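Local coordinates for protein lysyl oxidase (Pichia pastoris, PDB 1W7C) that probably oxidises primary amines, including peptidyl lysine side chains, using a bound copper ion and a topaquinone cofactor made from its own tyrosine, at residues T317-Y322 / V429-T434; L452-R457 / L492-D497; V648-H653 / A669-M674. One frame throughout, in Å; residues are numbered along the deposited sequence. Where two conformers were deposited one is given.

Contact 1: T317-Y322 / V429-T434; sequences TGISFY and VRFIST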
ATOM      1  N   THR A 317      -5.497  20.009  14.910  1.00 13.89           N
ATOM      2  CA  THR A 317      -4.976  18.972  14.012  1.00 13.84           C
ATOM      3  C   THR A 317      -4.689  17.646  14.733  1.00 14.12           C
ATOM      4  O   THR A 317      -4.389  16.660  14.044  1.00 15.64           O
ATOM      5  CB  THR A 317      -3.704  19.389  13.309  1.00 15.27           C
ATOM      6  OG1 THR A 317      -2.677  19.658  14.280  1.00 15.77           O
ATOM      7  CG2 THR A 317      -3.871  20.666  12.465  1.00 16.31           C
ATOM      8  N   GLY A 318      -4.697  17.570  16.061  1.00 14.05           N
ATOM      9  CA  GLY A 318      -4.263  16.367  16.728  1.00 14.38           C
ATOM     10  C   GLY A 318      -2.758  16.341  16.925  1.00 14.67           C
ATOM     11  O   GLY A 318      -2.172  17.324  17.322  1.00 14.64           O
ATOM     12  N   ILE A 319      -2.129  15.217  16.600  1.00 14.37           N
ATOM     13  CA  ILE A 319      -0.729  14.996  16.930  1.00 14.29           C
ATOM     14  C   ILE A 319       0.201  15.584  15.873  1.00 14.57           C
ATOM     15  O   ILE A 319      -0.119  15.591  14.684  1.00 15.62           O
ATOM     16  CB  ILE A 319      -0.453  13.507  17.143  1.00 15.09           C
ATOM     17  CG1 ILE A 319       0.681  13.289  18.135  1.00 15.60           C
ATOM     18  CG2 ILE A 319      -0.155  12.771  15.821  1.00 18.58           C
ATOM     19  CD1 ILE A 319       0.840  11.832  18.584  1.00 16.73           C
ATOM     20  N   SER A 320       1.354  16.057  16.331  1.00 15.25           N
ATOM     21  CA  SER A 320       2.467  16.472  15.466  1.00 14.50           C
ATOM     22  C   SER A 320       3.738  15.862  16.080  1.00 13.01           C
ATOM     23  O   SER A 320       3.794  15.510  17.265  1.00 14.10           O
ATOM     24  CB  SER A 320       2.659  17.987  15.522  0.70 20.50           C
ATOM     25  OG  SER A 320       1.622  18.669  14.898  0.70 24.37           O
ATOM     26  N   PHE A 321       4.775  15.790  15.243  1.00 13.11           N
ATOM     27  CA  PHE A 321       6.069  15.248  15.631  1.00 13.73           C
ATOM     28  C   PHE A 321       7.148  16.296  15.388  1.00 12.84           C
ATOM     29  O   PHE A 321       7.170  16.917  14.316  1.00 14.10           O
ATOM     30  CB  PHE A 321       6.400  14.007  14.808  1.00 13.94           C
ATOM     31  CG  PHE A 321       5.422  12.888  14.985  1.00 13.51           C
ATOM     32  CD1 PHE A 321       4.281  12.840  14.194  1.00 12.70           C
ATOM     33  CD2 PHE A 321       5.626  11.907  15.916  1.00 14.99           C
ATOM     34  CE1 PHE A 321       3.352  11.840  14.381  1.00 14.19           C
ATOM     35  CE2 PHE A 321       4.705  10.884  16.102  1.00 17.05           C
ATOM     36  CZ  PHE A 321       3.586  10.836  15.331  1.00 15.75           C
ATOM     37  N   TYR A 322       8.086  16.404  16.336  1.00 13.43           N
ATOM     38  CA  TYR A 322       9.187  17.341  16.211  1.00 13.74           C
ATOM     39  C   TYR A 322      10.499  16.642  16.508  1.00 13.49           C
ATOM     40  O   TYR A 322      10.587  15.715  17.341  1.00 13.93           O
ATOM     41  CB  TYR A 322       8.989  18.555  17.143  1.00 13.95           C
ATOM     42  CG  TYR A 322       7.916  19.480  16.678  1.00 14.67           C
ATOM     43  CD1 TYR A 322       6.602  19.337  17.109  1.00 17.37           C
ATOM     44  CD2 TYR A 322       8.193  20.486  15.787  1.00 14.94           C
ATOM     45  CE1 TYR A 322       5.586  20.194  16.605  1.00 18.15           C
ATOM     46  CE2 TYR A 322       7.222  21.327  15.317  1.00 14.63           C
ATOM     47  CZ  TYR A 322       5.927  21.190  15.743  1.00 21.50           C
ATOM     48  OH  TYR A 322       4.983  22.072  15.255  1.00 49.85           O
ATOM     49  N   VAL A 429       2.614   4.820  16.053  1.00 12.04           N
ATOM     50  CA  VAL A 429       1.921   5.875  16.801  1.00 13.03           C
ATOM     51  C   VAL A 429       0.591   6.112  16.079  1.00 13.23           C
ATOM     52  O   VAL A 429       0.564   6.406  14.866  1.00 13.80           O
ATOM     53  CB  VAL A 429       2.746   7.158  16.900  1.00 14.53           C
ATOM     54  CG1 VAL A 429       2.040   8.180  17.763  1.00 15.92           C
ATOM     55  CG2 VAL A 429       4.190   6.891  17.380  1.00 22.63           C
ATOM     56  N   ARG A 430      -0.512   5.898  16.817  1.00 14.15           N
ATOM     57  CA  ARG A 430      -1.844   6.097  16.249  1.00 14.65           C
ATOM     58  C   ARG A 430      -2.700   7.063  17.066  1.00 13.47           C
ATOM     59  O   ARG A 430      -2.621   7.078  18.304  1.00 14.28           O
ATOM     60  CB  ARG A 430      -2.593   4.761  16.192  1.00 15.26           C
ATOM     61  CG  ARG A 430      -4.080   4.851  15.970  1.00 16.72           C
ATOM     62  CD  ARG A 430      -4.754   3.490  15.800  1.00 16.45           C
ATOM     63  NE  ARG A 430      -4.402   2.900  14.512  1.00 15.40           N
ATOM     64  CZ  ARG A 430      -3.936   1.694  14.314  1.00 13.38           C
ATOM     65  NH1 ARG A 430      -3.775   0.853  15.328  1.00 15.16           N
ATOM     66  NH2 ARG A 430      -3.629   1.302  13.097  1.00 16.55           N
ATOM     67  N   PHE A 431      -3.523   7.836  16.363  1.00 13.39           N
ATOM     68  CA  PHE A 431      -4.712   8.380  17.009  1.00 14.83           C
ATOM     69  C   PHE A 431      -5.857   8.295  16.023  1.00 13.68           C
ATOM     70  O   PHE A 431      -5.635   8.143  14.808  1.00 14.48           O
ATOM     71  CB  PHE A 431      -4.517   9.778  17.616  1.00 15.73           C
ATOM     72  CG  PHE A 431      -4.640  10.910  16.660  1.00 15.31           C
ATOM     73  CD1 PHE A 431      -3.604  11.241  15.821  1.00 16.10           C
ATOM     74  CD2 PHE A 431      -5.805  11.662  16.606  1.00 16.83           C
ATOM     75  CE1 PHE A 431      -3.716  12.313  14.961  1.00 17.87           C
ATOM     76  CE2 PHE A 431      -5.901  12.756  15.742  1.00 16.56           C
ATOM     77  CZ  PHE A 431      -4.888  13.058  14.918  1.00 15.51           C
ATOM     78  N   ILE A 432      -7.071   8.360  16.555  1.00 14.75           N
ATOM     79  CA  ILE A 432      -8.267   8.280  15.738  1.00 14.51           C
ATOM     80  C   ILE A 432      -9.147   9.475  16.076  1.00 14.45           C
ATOM     81  O   ILE A 432      -9.444   9.736  17.252  1.00 16.34           O
ATOM     82  CB  ILE A 432      -9.023   6.946  16.053  1.00 15.02           C
ATOM     83  CG1 ILE A 432      -8.184   5.768  15.549  1.00 14.63           C
ATOM     84  CG2 ILE A 432     -10.386   7.010  15.362  1.00 17.81           C
ATOM     85  CD1 ILE A 432      -8.763   4.386  15.885  1.00 15.68           C
ATOM     86  N   SER A 433      -9.527  10.215  15.053  1.00 14.31           N
ATOM     87  CA  SER A 433     -10.433  11.339  15.182  1.00 14.73           C
ATOM     88  C   SER A 433     -11.779  11.022  14.547  1.00 14.04           C
ATOM     89  O   SER A 433     -11.897  10.901  13.324  1.00 15.03           O
ATOM     90  CB  SER A 433      -9.781  12.552  14.490  1.00 14.88           C
ATOM     91  OG  SER A 433     -10.527  13.723  14.775  1.00 16.15           O
ATOM     92  N   THR A 434     -12.795  10.882  15.400  1.00 14.88           N
ATOM     93  CA  THR A 434     -14.154  10.720  14.935  1.00 14.55           C
ATOM     94  C   THR A 434     -14.789  12.096  14.940  1.00 15.06           C
ATOM     95  O   THR A 434     -15.017  12.696  15.990  1.00 16.97           O
ATOM     96  CB  THR A 434     -14.956   9.783  15.834  1.00 16.43           C
ATOM     97  OG1 THR A 434     -14.319   8.491  15.924  1.00 16.70           O
ATOM     98  CG2 THR A 434     -16.330   9.596  15.224  1.00 17.18           C
TER
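The hydroxyl OG1 of Thr317 is hydrogen-bonded to Ser314 OG, while the carbonyl oxygen of Thr317 comes within 3.7 Å of Phe431 CZ without a bond. The rest of the contact is largely apolar. Phe431 has CG between its backbone N and carbonyl carbon (chi1 82°), which swings the ring up against the opposite strand. Ile319 slides past this ring in the opposite direction, with its CG2 branch 3.7 Å from Phe431 CE1. Gly318 lays its CA 3.8 Å from Phe431 CZ. A CB on Gly318 would clash with that carbon and also press on the carbonyl oxygen of Thr317. Further along, Val429 CG1 serves two partners. It sits 3.9 Å from Ile319 CD1 and meets the Phe321 ring at its edge, near the plane, 3.9 Å from Phe321 CZ. The strand axes pass 8.3 Å apart, too far for backbone pairing, and run at 152°; the two strands meet through side chains. Phe442 stacks on Phe431, Trp313 meets Phe431 edge-to-face, and Phe309 does the same to Phe321. On the second subunit, Asp407 O is hydrogen-bonded to Arg430 NH1, whose side chain points away from 317-322. Between the segments, cohesion therefore comes from shape fit and dispersion in a buried aliphatic and aromatic layer, with no directional bond to set the spacing.

Contact 2: L452-R457 / L492-D497; sequences LEVSVR and LNYKVD. With CA (calcium ion), chain D.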
ATOM      1  N   LEU A 452      10.187   5.728   7.477  1.00 13.00           N
ATOM      2  CA  LEU A 452       8.955   6.051   8.177  1.00 13.79           C
ATOM      3  C   LEU A 452       7.805   6.040   7.157  1.00 12.66           C
ATOM      4  O   LEU A 452       7.950   6.564   6.069  1.00 15.38           O
ATOM      5  CB  LEU A 452       9.076   7.474   8.784  0.70 17.67           C
ATOM      6  CG  LEU A 452       7.828   8.208   9.303  0.70 16.80           C
ATOM      7  CD1 LEU A 452       7.130   7.388  10.381  0.70 14.95           C
ATOM      8  CD2 LEU A 452       8.254   9.598   9.841  0.70 26.83           C
ATOM      9  N   GLU A 453       6.668   5.479   7.555  1.00 13.33           N
ATOM     10  CA  GLU A 453       5.475   5.471   6.724  1.00 13.25           C
ATOM     11  C   GLU A 453       4.376   6.239   7.465  1.00 11.95           C
ATOM     12  O   GLU A 453       4.103   5.940   8.643  1.00 13.81           O
ATOM     13  CB  GLU A 453       5.015   4.032   6.479  1.00 13.47           C
ATOM     14  CG  GLU A 453       3.754   3.927   5.634  0.60 13.35           C
ATOM     15  CD  GLU A 453       3.148   2.532   5.685  0.60 22.06           C
ATOM     16  OE1 GLU A 453       3.243   1.840   4.659  0.60 31.84           O
ATOM     17  OE2 GLU A 453       2.612   2.106   6.760  0.60 22.20           O
ATOM     18  N   VAL A 454       3.754   7.154   6.720  1.00 12.50           N
ATOM     19  CA  VAL A 454       2.657   7.983   7.172  1.00 12.54           C
ATOM     20  C   VAL A 454       1.408   7.478   6.457  1.00 11.86           C
ATOM     21  O   VAL A 454       1.405   7.397   5.228  1.00 12.83           O
ATOM     22  CB  VAL A 454       2.922   9.438   6.835  1.00 13.46           C
ATOM     23  CG1 VAL A 454       1.724  10.310   7.197  1.00 15.17           C
ATOM     24  CG2 VAL A 454       4.154   9.944   7.495  1.00 14.38           C
ATOM     25  N   SER A 455       0.352   7.165   7.214  1.00 12.58           N
ATOM     26  CA  SER A 455      -0.852   6.681   6.569  1.00 13.51           C
ATOM     27  C   SER A 455      -2.116   7.162   7.240  1.00 12.64           C
ATOM     28  O   SER A 455      -2.130   7.554   8.422  1.00 13.00           O
ATOM     29  CB  SER A 455      -0.856   5.164   6.515  1.00 14.25           C
ATOM     30  OG  SER A 455      -0.985   4.583   7.782  1.00 15.20           O
ATOM     31  N   VAL A 456      -3.196   7.094   6.476  1.00 12.42           N
ATOM     32  CA  VAL A 456      -4.529   7.342   6.979  1.00 13.27           C
ATOM     33  C   VAL A 456      -5.482   6.298   6.412  1.00 11.95           C
ATOM     34  O   VAL A 456      -5.315   5.848   5.272  1.00 13.56           O
ATOM     35  CB  VAL A 456      -5.012   8.777   6.635  1.00 13.64           C
ATOM     36  CG1 VAL A 456      -5.119   9.006   5.151  1.00 16.00           C
ATOM     37  CG2 VAL A 456      -6.315   9.114   7.307  1.00 14.96           C
ATOM     38  N   ARG A 457      -6.470   5.920   7.226  1.00 12.74           N
ATOM     39  CA  ARG A 457      -7.598   5.118   6.766  1.00 12.99           C
ATOM     40  C   ARG A 457      -8.874   5.799   7.250  1.00 13.78           C
ATOM     41  O   ARG A 457      -8.894   6.383   8.330  1.00 14.21           O
ATOM     42  CB  ARG A 457      -7.527   3.693   7.324  1.00 13.98           C
ATOM     43  CG  ARG A 457      -6.252   2.944   6.886  1.00 14.17           C
ATOM     44  CD  ARG A 457      -6.147   1.604   7.537  1.00 14.71           C
ATOM     45  NE  ARG A 457      -4.970   0.842   7.123  1.00 15.17           N
ATOM     46  CZ  ARG A 457      -4.900   0.100   6.013  1.00 16.90           C
ATOM     47  NH1 ARG A 457      -5.923  -0.022   5.200  1.00 15.68           N
ATOM     48  NH2 ARG A 457      -3.783  -0.573   5.735  1.00 19.12           N
ATOM     49  N   LEU A 492      -5.888  15.221   2.335  1.00 12.17           N
ATOM     50  CA  LEU A 492      -5.188  15.510   3.604  1.00 12.80           C
ATOM     51  C   LEU A 492      -3.829  16.101   3.223  1.00 12.60           C
ATOM     52  O   LEU A 492      -3.159  15.551   2.357  1.00 14.22           O
ATOM     53  CB  LEU A 492      -4.942  14.238   4.448  1.00 15.79           C
ATOM     54  CG  LEU A 492      -6.128  13.551   5.052  1.00 18.85           C
ATOM     55  CD1 LEU A 492      -6.793  12.643   4.046  1.00 20.88           C
ATOM     56  CD2 LEU A 492      -5.713  12.756   6.297  1.00 24.56           C
ATOM     57  N   ASN A 493      -3.411  17.161   3.906  1.00 12.94           N
ATOM     58  CA  ASN A 493      -2.117  17.809   3.698  1.00 12.22           C
ATOM     59  C   ASN A 493      -1.229  17.551   4.899  1.00 12.05           C
ATOM     60  O   ASN A 493      -1.648  17.766   6.035  1.00 13.24           O
ATOM     61  CB  ASN A 493      -2.288  19.317   3.518  1.00 12.28           C
ATOM     62  CG  ASN A 493      -1.023  20.003   3.119  1.00 13.91           C
ATOM     63  OD1 ASN A 493      -0.490  20.816   3.880  1.00 13.65           O
ATOM     64  ND2 ASN A 493      -0.541  19.741   1.888  1.00 13.86           N
ATOM     65  N   TYR A 494       0.007  17.127   4.626  1.00 12.40           N
ATOM     66  CA  TYR A 494       1.028  16.979   5.651  1.00 12.07           C
ATOM     67  C   TYR A 494       2.202  17.920   5.378  1.00 12.74           C
ATOM     68  O   TYR A 494       2.749  17.971   4.292  1.00 13.03           O
ATOM     69  CB  TYR A 494       1.557  15.552   5.663  1.00 13.41           C
ATOM     70  CG  TYR A 494       0.559  14.493   6.116  1.00 12.35           C
ATOM     71  CD1 TYR A 494      -0.368  13.988   5.214  1.00 12.97           C
ATOM     72  CD2 TYR A 494       0.554  14.002   7.399  1.00 13.61           C
ATOM     73  CE1 TYR A 494      -1.292  13.033   5.622  1.00 13.75           C
ATOM     74  CE2 TYR A 494      -0.333  13.062   7.804  1.00 13.31           C
ATOM     75  CZ  TYR A 494      -1.257  12.569   6.901  1.00 13.41           C
ATOM     76  OH  TYR A 494      -2.141  11.582   7.292  1.00 15.97           O
ATOM     77  N   LYS A 495       2.613  18.640   6.415  1.00 12.64           N
ATOM     78  CA  LYS A 495       3.841  19.423   6.383  1.00 12.16           C
ATOM     79  C   LYS A 495       4.989  18.495   6.756  1.00 11.95           C
ATOM     80  O   LYS A 495       5.019  17.961   7.877  1.00 13.51           O
ATOM     81  CB  LYS A 495       3.752  20.586   7.357  1.00 13.15           C
ATOM     82  CG  LYS A 495       4.908  21.547   7.277  1.00 14.15           C
ATOM     83  CD  LYS A 495       4.790  22.593   8.384  1.00 15.35           C
ATOM     84  CE  LYS A 495       5.867  23.688   8.289  1.00 15.04           C
ATOM     85  NZ  LYS A 495       5.762  24.584   9.495  1.00 14.67           N
ATOM     86  N   VAL A 496       5.898  18.253   5.818  1.00 12.50           N
ATOM     87  CA  VAL A 496       6.996  17.324   6.002  1.00 12.85           C
ATOM     88  C   VAL A 496       8.283  18.129   5.863  1.00 12.45           C
ATOM     89  O   VAL A 496       8.830  18.309   4.760  1.00 13.43           O
ATOM     90  CB  VAL A 496       6.938  16.173   4.946  1.00 13.57           C
ATOM     91  CG1 VAL A 496       8.024  15.153   5.196  1.00 14.38           C
ATOM     92  CG2 VAL A 496       5.576  15.476   4.924  1.00 13.75           C
ATOM     93  N   ASP A 497       8.765  18.645   6.980  1.00 12.97           N
ATOM     94  CA  ASP A 497       9.945  19.491   6.976  1.00 13.68           C
ATOM     95  C   ASP A 497      11.168  18.606   7.193  1.00 13.91           C
ATOM     96  O   ASP A 497      11.803  18.570   8.245  1.00 14.35           O
ATOM     97  CB  ASP A 497       9.813  20.597   8.012  1.00 13.88           C
ATOM     98  CG  ASP A 497      10.970  21.527   8.031  1.00 14.55           C
ATOM     99  OD1 ASP A 497      11.818  21.486   7.073  1.00 13.85           O
ATOM    100  OD2 ASP A 497      11.071  22.363   8.969  1.00 15.19           O
TER
HETATM  101 CA    CA D 802      13.677  21.425   5.760  1.00 13.64          CA
HETATM  102  O   HOH W   1      -1.281   9.974   9.417  1.00 14.91           O
HETATM  103  O   HOH W   2      15.608  21.293   4.302  1.00 13.86           O
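Val454 and Tyr494 make a CH-pi contact. The CG1 methyl of Val454 lies over one face of the Tyr494 ring, 3.9 Å from its centroid and 27° off the normal. It is shifted toward the rim, so its nearest ring atom is Tyr494 CE2 at 3.5 Å. With CG1 anti to the backbone N of Val454 (chi1 175°), the methyl is carried out over the ring. The second apolar pair is aliphatic. Val456 and Leu492 reach toward each other tip to tip, with Val456 CG2 3.8 Å from Leu492 CD2. The CG1 branch of Val456 also touches Leu492 CD2.

The polar link runs through one water. Water 1 donates to Ser455 O at 2.8 Å. It is also hydrogen-bonded to Tyr494 OH, again at 2.8 Å. The water thus ties the tyrosine hydroxyl to the backbone of the facing strand and gives these two buried oxygens a shared partner.

Metal binding lies at the far end of 492-497. Asp497 OD1 binds the calcium ion at 2.3 Å, and water 2 is a further ligand. Asp499, Asp643 and the carbonyl oxygens of Leu498 and Ile644 complete the site. The other carboxylate oxygen, Asp497 OD2, forms a salt bridge with Lys65.

The strand axes are 10.2 Å apart and run at 157°. Strand 452-458 hydrogen-bonds to strands 440-446 and 670-678, and strand 488-498 to 329-344 and 642-654. Two layers facing each other through side chains in this way form the beta sandwich of the copper amine oxidase enzyme domain.

Contact 3: V648-H653 / A669-M674; sequences VNLGLH and AHASFM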
ATOM      1  N   VAL A 648       2.850  17.379   1.476  1.00 12.30           N
ATOM      2  CA  VAL A 648       2.534  16.137   0.822  1.00 12.22           C
ATOM      3  C   VAL A 648       1.085  15.787   1.046  1.00 12.76           C
ATOM      4  O   VAL A 648       0.610  15.804   2.170  1.00 12.86           O
ATOM      5  CB  VAL A 648       3.432  14.981   1.328  1.00 13.40           C
ATOM      6  CG1 VAL A 648       3.102  13.739   0.582  1.00 13.19           C
ATOM      7  CG2 VAL A 648       4.905  15.351   1.184  1.00 15.54           C
ATOM      8  N   ASN A 649       0.352  15.500  -0.032  1.00 12.35           N
ATOM      9  CA  ASN A 649      -1.045  15.153   0.060  1.00 12.60           C
ATOM     10  C   ASN A 649      -1.333  13.664  -0.077  1.00 12.02           C
ATOM     11  O   ASN A 649      -0.694  12.946  -0.859  1.00 13.05           O
ATOM     12  CB  ASN A 649      -1.858  15.903  -0.998  1.00 12.30           C
ATOM     13  CG  ASN A 649      -1.810  17.377  -0.794  1.00 13.20           C
ATOM     14  OD1 ASN A 649      -1.770  17.850   0.356  1.00 14.57           O
ATOM     15  ND2 ASN A 649      -1.799  18.129  -1.898  1.00 14.01           N
ATOM     16  N   LEU A 650      -2.327  13.228   0.690  1.00 12.30           N
ATOM     17  CA  LEU A 650      -2.956  11.908   0.567  1.00 12.38           C
ATOM     18  C   LEU A 650      -4.415  12.122   0.296  1.00 12.14           C
ATOM     19  O   LEU A 650      -5.020  13.064   0.791  1.00 14.34           O
ATOM     20  CB  LEU A 650      -2.767  11.132   1.871  1.00 13.33           C
ATOM     21  CG  LEU A 650      -1.347  10.682   2.201  1.00 13.05           C
ATOM     22  CD1 LEU A 650      -1.315   9.891   3.463  1.00 13.55           C
ATOM     23  CD2 LEU A 650      -0.746   9.895   1.058  1.00 13.61           C
ATOM     24  N   GLY A 651      -5.035  11.211  -0.420  1.00 12.88           N
ATOM     25  CA  GLY A 651      -6.424  11.410  -0.753  1.00 15.14           C
ATOM     26  C   GLY A 651      -7.134  10.169  -1.195  1.00 14.16           C
ATOM     27  O   GLY A 651      -6.509   9.131  -1.416  1.00 14.77           O
ATOM     28  N   LEU A 652      -8.444  10.297  -1.348  1.00 13.10           N
ATOM     29  CA  LEU A 652      -9.329   9.234  -1.819  1.00 13.09           C
ATOM     30  C   LEU A 652     -10.455   9.869  -2.615  1.00 12.66           C
ATOM     31  O   LEU A 652     -11.100  10.808  -2.131  1.00 14.88           O
ATOM     32  CB  LEU A 652      -9.962   8.502  -0.630  0.60 23.35           C
ATOM     33  CG  LEU A 652      -9.024   7.922   0.441  0.60 19.65           C
ATOM     34  CD1 LEU A 652      -9.757   7.576   1.742  0.60 36.71           C
ATOM     35  CD2 LEU A 652      -8.274   6.659  -0.023  0.60 23.99           C
ATOM     36  N   HIS A 653     -10.720   9.342  -3.794  1.00 13.66           N
ATOM     37  CA  HIS A 653     -11.954   9.634  -4.506  1.00 13.20           C
ATOM     38  C   HIS A 653     -12.976   8.581  -4.097  1.00 14.68           C
ATOM     39  O   HIS A 653     -12.894   7.420  -4.517  1.00 18.49           O
ATOM     40  CB  HIS A 653     -11.755   9.541  -6.011  1.00 13.90           C
ATOM     41  CG  HIS A 653     -10.614  10.347  -6.544  1.00 13.98           C
ATOM     42  ND1 HIS A 653     -10.426  11.677  -6.235  1.00 14.82           N
ATOM     43  CD2 HIS A 653      -9.581   9.991  -7.338  1.00 14.16           C
ATOM     44  CE1 HIS A 653      -9.340  12.106  -6.857  1.00 15.03           C
ATOM     45  NE2 HIS A 653      -8.794  11.094  -7.510  1.00 14.51           N
ATOM     46  N   ALA A 669     -10.075   1.936   2.266  1.00 18.02           N
ATOM     47  CA  ALA A 669     -10.066   3.402   2.290  1.00 18.24           C
ATOM     48  C   ALA A 669      -8.761   3.868   2.930  1.00 17.90           C
ATOM     49  O   ALA A 669      -8.762   4.355   4.037  1.00 23.26           O
ATOM     50  CB  ALA A 669     -11.282   3.932   3.076  1.00 20.74           C
ATOM     51  N   HIS A 670      -7.669   3.675   2.205  1.00 21.80           N
ATOM     52  CA  HIS A 670      -6.298   3.775   2.730  1.00 19.80           C
ATOM     53  C   HIS A 670      -5.447   4.636   1.828  1.00 14.52           C
ATOM     54  O   HIS A 670      -5.556   4.571   0.604  1.00 16.65           O
ATOM     55  CB  HIS A 670      -5.695   2.400   2.675  1.00 26.79           C
ATOM     56  CG  HIS A 670      -4.292   2.288   3.206  1.00 22.17           C
ATOM     57  ND1 HIS A 670      -3.330   1.555   2.552  1.00 31.88           N
ATOM     58  CD2 HIS A 670      -3.686   2.791   4.314  1.00 20.57           C
ATOM     59  CE1 HIS A 670      -2.195   1.610   3.222  1.00 37.51           C
ATOM     60  NE2 HIS A 670      -2.383   2.345   4.300  1.00 23.96           N
ATOM     61  N   ALA A 671      -4.603   5.439   2.447  1.00 13.98           N
ATOM     62  CA  ALA A 671      -3.634   6.248   1.718  1.00 12.52           C
ATOM     63  C   ALA A 671      -2.351   6.322   2.544  1.00 13.28           C
ATOM     64  O   ALA A 671      -2.395   6.318   3.777  1.00 13.42           O
ATOM     65  CB  ALA A 671      -4.186   7.622   1.464  1.00 13.66           C
ATOM     66  N   SER A 672      -1.194   6.355   1.861  1.00 12.87           N
ATOM     67  CA  SER A 672       0.068   6.335   2.632  1.00 12.12           C
ATOM     68  C   SER A 672       1.187   6.915   1.767  1.00 13.66           C
ATOM     69  O   SER A 672       1.125   6.925   0.528  1.00 12.83           O
ATOM     70  CB  SER A 672       0.465   4.925   3.068  1.00 13.57           C
ATOM     71  OG  SER A 672       0.802   4.114   1.934  1.00 16.17           O
ATOM     72  N   PHE A 673       2.245   7.372   2.434  1.00 12.79           N
ATOM     73  CA  PHE A 673       3.508   7.652   1.750  1.00 12.86           C
ATOM     74  C   PHE A 673       4.643   7.235   2.701  1.00 11.99           C
ATOM     75  O   PHE A 673       4.445   7.086   3.913  1.00 13.15           O
ATOM     76  CB  PHE A 673       3.708   9.107   1.317  1.00 13.19           C
ATOM     77  CG  PHE A 673       3.746  10.113   2.457  1.00 12.32           C
ATOM     78  CD1 PHE A 673       4.941  10.487   3.061  1.00 13.42           C
ATOM     79  CD2 PHE A 673       2.588  10.736   2.866  1.00 13.64           C
ATOM     80  CE1 PHE A 673       4.965  11.433   4.065  1.00 14.85           C
ATOM     81  CE2 PHE A 673       2.605  11.694   3.853  1.00 14.51           C
ATOM     82  CZ  PHE A 673       3.808  12.055   4.459  1.00 14.21           C
ATOM     83  N   MET A 674       5.820   7.011   2.119  1.00 13.11           N
ATOM     84  CA  MET A 674       7.004   6.648   2.887  1.00 12.38           C
ATOM     85  C   MET A 674       8.108   7.709   2.657  1.00 13.37           C
ATOM     86  O   MET A 674       8.212   8.314   1.615  1.00 12.71           O
ATOM     87  CB  MET A 674       7.559   5.275   2.497  1.00 13.63           C
ATOM     88  CG  MET A 674       6.876   4.114   3.167  1.00 16.16           C
ATOM     89  SD  MET A 674       7.523   2.557   2.614  1.00 19.38           S
ATOM     90  CE  MET A 674       7.074   1.564   3.831  1.00 22.90           C
TER
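Leu650 packs directly on Ala671, CB to CB at 3.8 Å, and spreads its two methyls along the backbone of the facing strand. Leu650 CD1 rests against the carbonyl of Ala671. Leu650 CD2 lies 3.5 Å from Ser672 O and also 3.9 Å from Phe673 CD2. The leucine crosses Phe673 at about a right angle and meets the ring at its edge. Val648 takes one face of the same ring. Its CG1 stands 4.0 Å from the centroid of the Phe673 ring, 18° off the normal, in a CH-pi contact. The ring is brought there by Phe673 CG lying between the backbone N and carbonyl carbon (chi1 62°). An alanine in place of Leu650 would keep the CB contact with Ala671, but would probably open a gap against the carbonyls of Ala671 and Ser672 and leave the edge of Phe673 without its neighbour. At the other end, Leu652 CD2 lies 3.5 Å from His670 O, though Leu652 has two conformers and this fit is less certain.

Beyond these pairs, neighbouring strands hold both segments. Backbone hydrogen bonds join Val648 to Tyr494, Leu650 to Leu492 and Leu652 to His490, a copper ligand. Others join Ala671 to Val456 and Phe673 to Val454. The side chain of Leu652 is about 6 Å from the copper ion.

The strand axes pass 6.5 Å apart, and the small side chain of Ala671 is consistent with this close approach. The methyl groups touch carbonyl oxygens but make no polar bond to them, so close apolar packing joins these two layers, with the Leu652 end close to the copper site.

All three contacts join the same two facing layers of the enzyme domain. Strands 318-326, 329-344, 488-498 and 642-654 follow one another by antiparallel pairing in one layer; 418-433, 440-446, 452-458 and 670-678 line the other. The touching residues of contacts 1 and 2 are all buried; contact 3 has two partly exposed ones. Contacts 2 and 3 are neighbours: Asn493 ND2 is 2.7 Å from Asn649 OD1, a probable hydrogen bond. Contact 1 touches neither. Contacts 1 and 3 are both apolar, but contact 3 has closer strands and methyls lying on carbonyl oxygens. Contact 2 adds a bridging water and ends at calcium. All three have residues reaching the second subunit.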